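Long-range contacts in Galactose/lactose metabolism regulatory protein GAL80 (Kluyveromyces lactis, PDB 3E1K), which is a negative regulator of the lactose and galactose genes that binds an acidic activation domain and seems to block the activator when inducing sugar is absent: residues 93-99 with 121-127; 156-162 with 316-320; 319-325 with 364-370. All blocks are in the same frame, centred on the assembly; numbering follows the deposited sequence.

Interaction 1: residues 93-99 with 121-127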
loop_
_atom_site.group_PDB
_atom_site.type_symbol
_atom_site.label_atom_id
_atom_site.label_comp_id
_atom_site.label_asym_id
_atom_site.label_seq_id
_atom_site.Cartn_x
_atom_site.Cartn_y
_atom_site.Cartn_z
ATOM N N SER A 93 -23.775 -4.670 -23.975
ATOM C CA SER A 93 -23.559 -4.828 -22.541
ATOM C C SER A 93 -24.096 -6.213 -22.257
ATOM O O SER A 93 -25.296 -6.429 -21.972
ATOM C CB SER A 93 -24.470 -3.948 -21.690
ATOM O OG SER A 93 -24.805 -4.582 -20.460
ATOM N N VAL A 94 -23.151 -7.139 -22.343
ATOM C CA VAL A 94 -23.355 -8.575 -22.146
ATOM C C VAL A 94 -22.074 -9.193 -21.588
ATOM O O VAL A 94 -20.979 -8.663 -21.720
ATOM C CB VAL A 94 -23.738 -9.294 -23.463
ATOM C CG1 VAL A 94 -24.612 -8.372 -24.293
ATOM C CG2 VAL A 94 -22.455 -9.793 -24.252
ATOM N N LYS A 95 -22.188 -10.324 -20.911
ATOM C CA LYS A 95 -21.008 -10.972 -20.350
ATOM C C LYS A 95 -19.780 -10.806 -21.232
ATOM O O LYS A 95 -19.857 -11.004 -22.445
ATOM C CB LYS A 95 -21.238 -12.489 -20.286
ATOM C CG LYS A 95 -22.399 -12.951 -19.440
ATOM C CD LYS A 95 -22.391 -14.460 -19.413
ATOM C CE LYS A 95 -23.352 -14.955 -18.348
ATOM N NZ LYS A 95 -24.010 -16.285 -18.595
ATOM N N VAL A 96 -18.649 -10.525 -20.589
ATOM C CA VAL A 96 -17.412 -10.380 -21.325
ATOM C C VAL A 96 -16.860 -11.616 -22.018
ATOM O O VAL A 96 -16.018 -11.492 -22.907
ATOM C CB VAL A 96 -16.355 -9.988 -20.350
ATOM C CG1 VAL A 96 -15.060 -9.571 -21.057
ATOM C CG2 VAL A 96 -16.910 -8.925 -19.340
ATOM N N PRO A 97 -17.338 -12.805 -21.686
ATOM C CA PRO A 97 -16.786 -13.991 -22.327
ATOM C C PRO A 97 -17.494 -14.152 -23.672
ATOM O O PRO A 97 -17.000 -14.792 -24.599
ATOM C CB PRO A 97 -17.158 -15.093 -21.325
ATOM C CG PRO A 97 -17.190 -14.338 -19.917
ATOM C CD PRO A 97 -17.209 -12.861 -20.204
ATOM N N GLU A 98 -18.664 -13.536 -23.772
ATOM C CA GLU A 98 -19.431 -13.535 -25.005
ATOM C C GLU A 98 -19.116 -12.155 -25.580
ATOM O O GLU A 98 -19.786 -11.703 -26.490
ATOM C CB GLU A 98 -20.932 -13.477 -24.669
ATOM C CG GLU A 98 -21.725 -14.717 -24.971
ATOM C CD GLU A 98 -22.816 -14.885 -23.912
ATOM O OE1 GLU A 98 -23.886 -14.270 -24.059
ATOM O OE2 GLU A 98 -22.569 -15.584 -22.920
ATOM N N HIS A 99 -18.153 -11.415 -25.059
ATOM C CA HIS A 99 -17.865 -10.095 -25.599
ATOM C C HIS A 99 -17.183 -10.219 -26.903
ATOM O O HIS A 99 -17.504 -9.543 -27.827
ATOM C CB HIS A 99 -17.045 -9.253 -24.653
ATOM C CG HIS A 99 -17.846 -8.227 -23.929
ATOM N ND1 HIS A 99 -17.305 -7.370 -23.004
ATOM C CD2 HIS A 99 -19.157 -7.918 -23.995
ATOM C CE1 HIS A 99 -18.249 -6.589 -22.523
ATOM N NE2 HIS A 99 -19.383 -6.901 -23.110
ATOM N N VAL A 121 -19.482 -0.237 -25.765
ATOM C CA VAL A 121 -19.215 -1.519 -25.103
ATOM C C VAL A 121 -18.747 -1.207 -23.695
ATOM O O VAL A 121 -18.395 -0.054 -23.394
ATOM C CB VAL A 121 -18.124 -2.269 -25.888
ATOM C CG1 VAL A 121 -17.773 -3.640 -25.275
ATOM C CG2 VAL A 121 -18.597 -2.469 -27.296
ATOM N N GLU A 122 -18.762 -2.247 -22.863
ATOM C CA GLU A 122 -18.368 -2.069 -21.480
ATOM C C GLU A 122 -17.063 -2.691 -21.020
ATOM O O GLU A 122 -16.606 -3.656 -21.615
ATOM C CB GLU A 122 -19.454 -2.565 -20.549
ATOM C CG GLU A 122 -20.818 -2.008 -20.819
ATOM C CD GLU A 122 -21.785 -2.332 -19.642
ATOM O OE1 GLU A 122 -21.759 -3.451 -18.975
ATOM O OE2 GLU A 122 -22.437 -1.299 -19.270
ATOM N N TRP A 123 -16.535 -2.130 -19.947
ATOM C CA TRP A 123 -15.297 -2.590 -19.351
ATOM C C TRP A 123 -15.687 -3.972 -18.849
ATOM O O TRP A 123 -16.781 -4.080 -18.298
ATOM C CB TRP A 123 -14.817 -1.642 -18.216
ATOM C CG TRP A 123 -13.514 -2.148 -17.743
ATOM C CD1 TRP A 123 -13.207 -2.730 -16.524
ATOM C CD2 TRP A 123 -12.376 -2.347 -18.577
ATOM N NE1 TRP A 123 -11.934 -3.274 -16.567
ATOM C CE2 TRP A 123 -11.404 -3.055 -17.816
ATOM C CE3 TRP A 123 -12.104 -2.080 -19.922
ATOM C CZ2 TRP A 123 -10.170 -3.448 -18.373
ATOM C CZ3 TRP A 123 -10.846 -2.411 -20.452
ATOM C CH2 TRP A 123 -9.886 -3.066 -19.659
ATOM N N ALA A 124 -14.932 -5.035 -19.116
ATOM C CA ALA A 124 -13.658 -5.063 -19.836
ATOM C C ALA A 124 -14.076 -5.115 -21.309
ATOM O O ALA A 124 -15.004 -5.841 -21.662
ATOM C CB ALA A 124 -12.878 -6.368 -19.420
ATOM N N LEU A 125 -13.381 -4.391 -22.177
ATOM C CA LEU A 125 -13.730 -4.465 -23.592
ATOM C C LEU A 125 -13.936 -5.929 -24.034
ATOM O O LEU A 125 -14.979 -6.262 -24.612
ATOM C CB LEU A 125 -12.642 -3.800 -24.421
ATOM C CG LEU A 125 -12.821 -3.995 -25.923
ATOM C CD1 LEU A 125 -14.137 -3.416 -26.386
ATOM C CD2 LEU A 125 -11.646 -3.364 -26.630
ATOM N N ALA A 126 -12.941 -6.806 -23.786
ATOM C CA ALA A 126 -13.045 -8.233 -24.150
ATOM C C ALA A 126 -12.643 -9.051 -22.947
ATOM O O ALA A 126 -12.470 -8.530 -21.845
ATOM C CB ALA A 126 -12.122 -8.626 -25.286
ATOM N N ALA A 127 -12.499 -10.347 -23.133
ATOM C CA ALA A 127 -12.116 -11.131 -21.982
ATOM C C ALA A 127 -10.655 -11.574 -22.015
ATOM O O ALA A 127 -10.218 -12.231 -21.075
ATOM C CB ALA A 127 -13.028 -12.313 -21.751
#
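A chi1 of -103° swings the imidazole of His99 toward the loop that follows strand 118-122, while Val96, with CG1 anti to its backbone N (chi1 -170°), sends that methyl at the same loop. The ring reaches the loop by its ND1 side: ND1 gives a weak hydrogen bond to Ala124 O, 3.1 Å away and bent to 135° at the hydrogen, with the acceptor at the ring edge. Val121 CG1 sits over one face in a CH-pi contact, 4.3 Å from the ring centroid, and the backbone of Lys95 and Val96 lies against the opposite face, so the imidazole is sandwiched between its own turn and the strand. The segments lie at the C-terminal ends of neighbouring parallel strands, 89-92 and 118-122, of the Rossmann fold, at the edge of the sheet where relatives hold their dinucleotide. The cis peptide between Trp123 and Ala124 probably falls where the Gfo/Idh/MocA family usually carries its Glu-Lys-Pro sequence, which would correspond here to Glu122-Trp123-Ala124. Val96 CG1 packs 3.5 Å from Ala127 CB and 4.2 Å from Ala124 CB. At the other end Ser93 OG approaches Glu122 OE1 to 3.6 Å, while Glu122 OE2 is hydrogen-bonded to His36.

Interaction 2: residues 156-162 with 316-320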
loop_
_atom_site.group_PDB
_atom_site.type_symbol
_atom_site.label_atom_id
_atom_site.label_comp_id
_atom_site.label_asym_id
_atom_site.label_seq_id
_atom_site.Cartn_x
_atom_site.Cartn_y
_atom_site.Cartn_z
ATOM N N SER A 156 -16.935 10.514 -12.962
ATOM C CA SER A 156 -17.321 10.722 -11.576
ATOM C C SER A 156 -17.015 12.083 -11.009
ATOM O O SER A 156 -15.861 12.516 -11.063
ATOM C CB SER A 156 -16.688 9.708 -10.612
ATOM O OG SER A 156 -16.345 10.468 -9.515
ATOM N N PRO A 157 -18.032 12.784 -10.526
ATOM C CA PRO A 157 -17.689 14.097 -9.988
ATOM C C PRO A 157 -16.401 13.953 -9.140
ATOM O O PRO A 157 -15.451 14.755 -9.289
ATOM C CB PRO A 157 -18.886 14.491 -9.131
ATOM C CG PRO A 157 -20.039 13.735 -9.756
ATOM C CD PRO A 157 -19.473 12.483 -10.403
ATOM N N TYR A 158 -16.272 12.919 -8.307
ATOM C CA TYR A 158 -15.061 12.764 -7.480
ATOM C C TYR A 158 -13.750 12.670 -8.285
ATOM O O TYR A 158 -12.725 13.177 -7.880
ATOM C CB TYR A 158 -15.224 11.585 -6.500
ATOM C CG TYR A 158 -16.550 11.737 -5.895
ATOM C CD1 TYR A 158 -17.625 11.048 -6.406
ATOM C CD2 TYR A 158 -16.784 12.741 -4.951
ATOM C CE1 TYR A 158 -18.899 11.234 -5.906
ATOM C CE2 TYR A 158 -18.092 12.994 -4.472
ATOM C CZ TYR A 158 -19.149 12.210 -4.974
ATOM O OH TYR A 158 -20.437 12.297 -4.537
ATOM N N ILE A 159 -13.800 12.019 -9.442
ATOM C CA ILE A 159 -12.588 11.874 -10.167
ATOM C C ILE A 159 -12.282 13.206 -10.826
ATOM O O ILE A 159 -11.283 13.841 -10.444
ATOM C CB ILE A 159 -12.833 10.984 -11.347
ATOM C CG1 ILE A 159 -13.441 9.643 -10.974
ATOM C CG2 ILE A 159 -11.605 11.045 -12.242
ATOM C CD1 ILE A 159 -12.615 9.062 -9.918
ATOM N N VAL A 160 -13.086 13.594 -11.811
ATOM C CA VAL A 160 -12.847 14.866 -12.457
ATOM C C VAL A 160 -12.373 15.921 -11.437
ATOM O O VAL A 160 -11.315 16.550 -11.662
ATOM C CB VAL A 160 -14.166 15.308 -13.203
ATOM C CG1 VAL A 160 -13.909 16.542 -14.111
ATOM C CG2 VAL A 160 -14.828 14.123 -13.981
ATOM N N ARG A 161 -13.092 16.076 -10.337
ATOM C CA ARG A 161 -12.696 17.057 -9.329
ATOM C C ARG A 161 -11.281 17.028 -8.855
ATOM O O ARG A 161 -10.720 18.078 -8.654
ATOM C CB ARG A 161 -13.616 17.064 -8.110
ATOM C CG ARG A 161 -13.216 18.149 -7.130
ATOM C CD ARG A 161 -13.683 19.511 -7.615
ATOM N NE ARG A 161 -13.501 20.418 -6.513
ATOM C CZ ARG A 161 -12.926 21.593 -6.690
ATOM N NH1 ARG A 161 -12.379 21.861 -7.914
ATOM N NH2 ARG A 161 -12.696 22.450 -5.720
ATOM N N ALA A 162 -10.711 15.855 -8.616
ATOM C CA ALA A 162 -9.335 15.629 -8.145
ATOM C C ALA A 162 -8.496 16.080 -9.315
ATOM O O ALA A 162 -7.676 17.026 -9.232
ATOM C CB ALA A 162 -9.097 14.147 -7.942
ATOM N N SER A 316 -19.626 3.924 -7.546
ATOM C CA SER A 316 -19.742 4.691 -6.288
ATOM C C SER A 316 -19.743 6.197 -6.152
ATOM O O SER A 316 -19.142 6.953 -6.940
ATOM C CB SER A 316 -18.946 4.102 -5.141
ATOM O OG SER A 316 -19.530 2.870 -4.752
ATOM N N ASN A 317 -20.474 6.569 -5.105
ATOM C CA ASN A 317 -20.673 7.975 -4.821
ATOM C C ASN A 317 -19.683 7.949 -3.690
ATOM O O ASN A 317 -19.844 7.148 -2.745
ATOM C CB ASN A 317 -22.071 8.222 -4.248
ATOM C CG ASN A 317 -22.330 9.685 -3.836
ATOM O OD1 ASN A 317 -21.998 10.618 -4.568
ATOM N ND2 ASN A 317 -22.933 9.876 -2.674
ATOM N N LEU A 318 -18.620 8.747 -3.866
ATOM C CA LEU A 318 -17.584 8.845 -2.850
ATOM C C LEU A 318 -17.574 10.246 -2.223
ATOM O O LEU A 318 -18.494 11.064 -2.402
ATOM C CB LEU A 318 -16.218 8.505 -3.406
ATOM C CG LEU A 318 -16.419 7.770 -4.720
ATOM C CD1 LEU A 318 -15.596 8.440 -5.866
ATOM C CD2 LEU A 318 -16.270 6.238 -4.707
ATOM N N VAL A 319 -16.450 10.516 -1.571
ATOM C CA VAL A 319 -16.241 11.802 -0.944
ATOM C C VAL A 319 -14.816 12.216 -1.128
ATOM O O VAL A 319 -13.888 11.445 -1.014
ATOM C CB VAL A 319 -16.376 11.581 0.506
ATOM C CG1 VAL A 319 -15.928 12.823 1.235
ATOM C CG2 VAL A 319 -17.821 11.367 0.763
ATOM N N LEU A 320 -14.634 13.494 -1.367
ATOM C CA LEU A 320 -13.294 13.943 -1.593
ATOM C C LEU A 320 -12.784 15.036 -0.696
ATOM O O LEU A 320 -13.273 16.153 -0.683
ATOM C CB LEU A 320 -13.131 14.439 -3.006
ATOM C CG LEU A 320 -11.668 14.778 -3.230
ATOM C CD1 LEU A 320 -11.163 13.625 -4.084
ATOM C CD2 LEU A 320 -11.926 15.946 -4.209
#
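Tyr158 lays its ring over the backbone of Leu318, the carbonyl carbon of Leu318 standing 3.5 Å above the ring plane and displaced toward the rim. Val319 N comes over the same face, 4.0 Å from the plane and likewise off centre. With CG anti to the carbonyl carbon (chi1 -46°), the ring leaves helix 157-167 toward residues 316-320. The side chain of Leu318 then curls round the root of the tyrosine, its CD1 meeting CB, CG and CD1 of Tyr158 and lying 4.2 Å from Ser156 OG. An alanine here in place of Leu318 would lack both methyl branches and would probably open a gap beside CB and CD1 of Tyr158, leaving the ring freer to turn. At the far end the ring and the Asn317 amide are inclined by 64°; their very close approach is doubtful at this resolution, and the phenol OH is hydrogen-bonded to Leu371 N. One turn on, Leu320 CD2 meets Arg161 CG at 3.9 Å, the two side chains crossing at about a right angle, and Leu320 CD1 lies 4.4 Å from Ala162 CB. The guanidinium continues to a salt bridge with Glu367. Ser156 is the N-cap, its OG accepting from Ile159 N at 3.0 Å. Asn317 also hydrogen-bonds the bound peptide through its backbone N, so a helix packed on the face of a mixed beta-sheet, as in the alpha/beta C-terminal domain of Gfo/Idh/MocA proteins, here lies next to the peptide-binding site.

Interaction 3: residues 319-325 with 364-370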
loop_
_atom_site.group_PDB
_atom_site.type_symbol
_atom_site.label_atom_id
_atom_site.label_comp_id
_atom_site.label_asym_id
_atom_site.label_seq_id
_atom_site.Cartn_x
_atom_site.Cartn_y
_atom_site.Cartn_z
ATOM N N VAL A 319 -16.450 10.516 -1.571
ATOM C CA VAL A 319 -16.241 11.802 -0.944
ATOM C C VAL A 319 -14.816 12.216 -1.128
ATOM O O VAL A 319 -13.888 11.445 -1.014
ATOM C CB VAL A 319 -16.376 11.581 0.506
ATOM C CG1 VAL A 319 -15.928 12.823 1.235
ATOM C CG2 VAL A 319 -17.821 11.367 0.763
ATOM N N LEU A 320 -14.634 13.494 -1.367
ATOM C CA LEU A 320 -13.294 13.943 -1.593
ATOM C C LEU A 320 -12.784 15.036 -0.696
ATOM O O LEU A 320 -13.273 16.153 -0.683
ATOM C CB LEU A 320 -13.131 14.439 -3.006
ATOM C CG LEU A 320 -11.668 14.778 -3.230
ATOM C CD1 LEU A 320 -11.163 13.625 -4.084
ATOM C CD2 LEU A 320 -11.926 15.946 -4.209
ATOM N N TYR A 321 -11.690 14.683 -0.044
ATOM C CA TYR A 321 -11.098 15.618 0.861
ATOM C C TYR A 321 -9.854 16.032 0.167
ATOM O O TYR A 321 -9.048 15.234 -0.309
ATOM C CB TYR A 321 -10.621 14.917 2.132
ATOM C CG TYR A 321 -11.741 14.182 2.850
ATOM C CD1 TYR A 321 -11.910 12.792 2.729
ATOM C CD2 TYR A 321 -12.607 14.880 3.692
ATOM C CE1 TYR A 321 -12.880 12.127 3.437
ATOM C CE2 TYR A 321 -13.592 14.229 4.403
ATOM C CZ TYR A 321 -13.734 12.861 4.256
ATOM O OH TYR A 321 -14.742 12.192 4.903
ATOM N N PHE A 322 -9.678 17.332 0.188
ATOM C CA PHE A 322 -8.428 17.758 -0.346
ATOM C C PHE A 322 -7.906 18.789 0.635
ATOM O O PHE A 322 -8.642 19.438 1.339
ATOM C CB PHE A 322 -8.712 18.367 -1.692
ATOM C CG PHE A 322 -7.941 19.623 -1.954
ATOM C CD1 PHE A 322 -6.767 19.657 -2.708
ATOM C CD2 PHE A 322 -8.413 20.814 -1.435
ATOM C CE1 PHE A 322 -6.075 20.831 -2.955
ATOM C CE2 PHE A 322 -7.710 21.987 -1.642
ATOM C CZ PHE A 322 -6.553 22.008 -2.407
ATOM N N TYR A 323 -6.627 19.082 0.543
ATOM C CA TYR A 323 -6.072 20.149 1.336
ATOM C C TYR A 323 -4.827 20.729 0.661
ATOM O O TYR A 323 -3.910 20.017 0.293
ATOM C CB TYR A 323 -5.695 19.590 2.680
ATOM C CG TYR A 323 -4.727 20.541 3.314
ATOM C CD1 TYR A 323 -5.174 21.715 3.930
ATOM C CD2 TYR A 323 -3.362 20.276 3.275
ATOM C CE1 TYR A 323 -4.281 22.594 4.502
ATOM C CE2 TYR A 323 -2.467 21.150 3.847
ATOM C CZ TYR A 323 -2.925 22.311 4.471
ATOM O OH TYR A 323 -2.049 23.210 5.035
ATOM N N GLY A 324 -4.722 22.046 0.593
ATOM C CA GLY A 324 -3.531 22.581 -0.025
ATOM C C GLY A 324 -3.921 23.978 -0.517
ATOM O O GLY A 324 -4.946 24.551 -0.110
ATOM N N ILE A 325 -3.153 24.495 -1.470
ATOM C CA ILE A 325 -3.405 25.844 -1.949
ATOM C C ILE A 325 -4.541 26.144 -2.904
ATOM O O ILE A 325 -4.470 25.781 -4.098
ATOM C CB ILE A 325 -2.108 26.543 -2.408
ATOM C CG1 ILE A 325 -1.438 25.804 -3.565
ATOM C CG2 ILE A 325 -1.056 26.618 -1.271
ATOM C CD1 ILE A 325 -0.322 26.465 -4.219
ATOM N N GLN A 364 -2.515 27.450 2.496
ATOM C CA GLN A 364 -3.170 26.179 2.178
ATOM C C GLN A 364 -4.569 26.148 2.730
ATOM O O GLN A 364 -4.866 26.755 3.776
ATOM C CB GLN A 364 -2.487 25.037 2.840
ATOM C CG GLN A 364 -0.997 25.215 2.980
ATOM C CD GLN A 364 -0.230 24.008 2.442
ATOM O OE1 GLN A 364 -0.219 22.948 3.084
ATOM N NE2 GLN A 364 0.449 24.178 1.314
ATOM N N THR A 365 -5.410 25.409 1.997
ATOM C CA THR A 365 -6.831 25.321 2.302
ATOM C C THR A 365 -7.434 23.920 2.316
ATOM O O THR A 365 -6.950 23.000 1.645
ATOM C CB THR A 365 -7.527 26.221 1.275
ATOM O OG1 THR A 365 -7.460 27.585 1.737
ATOM C CG2 THR A 365 -8.964 25.874 0.993
ATOM N N MET A 366 -8.504 23.767 3.088
ATOM C CA MET A 366 -9.179 22.466 3.158
ATOM C C MET A 366 -10.470 22.399 2.330
ATOM O O MET A 366 -11.327 23.288 2.340
ATOM C CB MET A 366 -9.439 22.062 4.618
ATOM C CG MET A 366 -9.041 20.641 5.018
ATOM S SD MET A 366 -10.371 19.411 4.805
ATOM C CE MET A 366 -9.848 18.129 6.059
ATOM N N GLU A 367 -10.706 21.296 1.680
ATOM C CA GLU A 367 -11.955 21.246 1.043
ATOM C C GLU A 367 -12.553 19.907 0.900
ATOM O O GLU A 367 -11.897 18.975 0.584
ATOM C CB GLU A 367 -11.934 22.083 -0.196
ATOM C CG GLU A 367 -11.563 21.404 -1.465
ATOM C CD GLU A 367 -12.336 21.981 -2.586
ATOM O OE1 GLU A 367 -12.966 23.007 -2.344
ATOM O OE2 GLU A 367 -12.340 21.415 -3.674
ATOM N N VAL A 368 -13.833 19.828 1.189
ATOM C CA VAL A 368 -14.523 18.557 1.244
ATOM C C VAL A 368 -15.535 18.520 0.155
ATOM O O VAL A 368 -16.555 19.211 0.214
ATOM C CB VAL A 368 -15.262 18.325 2.575
ATOM C CG1 VAL A 368 -15.992 16.965 2.538
ATOM C CG2 VAL A 368 -14.237 18.211 3.728
ATOM N N PHE A 369 -15.252 17.662 -0.815
ATOM C CA PHE A 369 -16.174 17.472 -1.914
ATOM C C PHE A 369 -16.932 16.154 -1.849
ATOM O O PHE A 369 -16.367 15.117 -2.163
ATOM C CB PHE A 369 -15.459 17.590 -3.249
ATOM C CG PHE A 369 -16.379 17.420 -4.413
ATOM C CD1 PHE A 369 -17.390 18.325 -4.618
ATOM C CD2 PHE A 369 -16.308 16.301 -5.231
ATOM C CE1 PHE A 369 -18.257 18.196 -5.657
ATOM C CE2 PHE A 369 -17.163 16.172 -6.307
ATOM C CZ PHE A 369 -18.160 17.095 -6.492
ATOM N N HIS A 370 -18.193 16.199 -1.447
ATOM C CA HIS A 370 -19.033 15.011 -1.383
ATOM C C HIS A 370 -20.324 15.573 -1.902
ATOM O O HIS A 370 -20.661 16.712 -1.603
ATOM C CB HIS A 370 -19.399 14.614 -0.019
ATOM C CG HIS A 370 -20.346 13.465 0.004
ATOM N ND1 HIS A 370 -21.506 13.478 0.737
ATOM C CD2 HIS A 370 -20.319 12.272 -0.628
ATOM C CE1 HIS A 370 -22.146 12.338 0.560
ATOM N NE2 HIS A 370 -21.441 11.584 -0.259
#
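Phe322 crosses Glu367 at a slant: its CB lies 4.2 Å from Glu367 CG, CD2 is the ring atom nearest that methylene, CE2 moves on to Thr365 O at 3.5 Å, and CZ remains at 4.2 Å from the same oxygen. A chi1 of 138° turns the ring toward the partner strand, CD2 beside the glutamate methylene; the carboxylate plane stands 83° from the ring, and OE2 goes to Arg161. The backbones pair as antiparallel strands, with 167° between their directions. Phe322 and Glu367 form a hydrogen-bonded pair: Phe322 N meets Glu367 O at 2.8 Å, nearly along the C=O axis, and Glu367 N returns a bond to Phe322 O. Leu320 pairs with Phe369 and Gly324 with Thr365 in the same register, though some of their bonds are modelled too short to be taken literally. Gly324 has backbone angles at which a CB would press on the preceding carbonyl oxygen. On the other face Tyr321 and Val368 point the same way side by side, CD2 to CG2 3.7 Å, and Tyr323 CD1 lies 4.2 Å from Met366 CG. Strand 364-370 is the outermost of the mixed sheet within this chain, next to 319-323, which pairs on its other side with 303-308. Helix 157-167 packs on the Phe322 and Phe369 face, while Leu289 of the second subunit touches Tyr321 and Met366 on the other.

Interactions 2 and 3 form one continuous structure: they share Val319 and Leu320, their centres are about 12 Å apart, and strand 319-323 serves the helix in the one and the edge strand in the other. Both border the bound peptide, interaction 2 through Asn317 and interaction 3 through His370, whose NE2 hydrogen-bonds the peptide backbone; Asn317 ND2 lies 3.3 Å from that same NE2. Interaction 1 stands apart in the Rossmann fold, its centre about 25 Å from that of interaction 2 and about 36 Å from that of interaction 3. Nearest atoms are still about 13 Å and 20 Å away, so neither contact touches it.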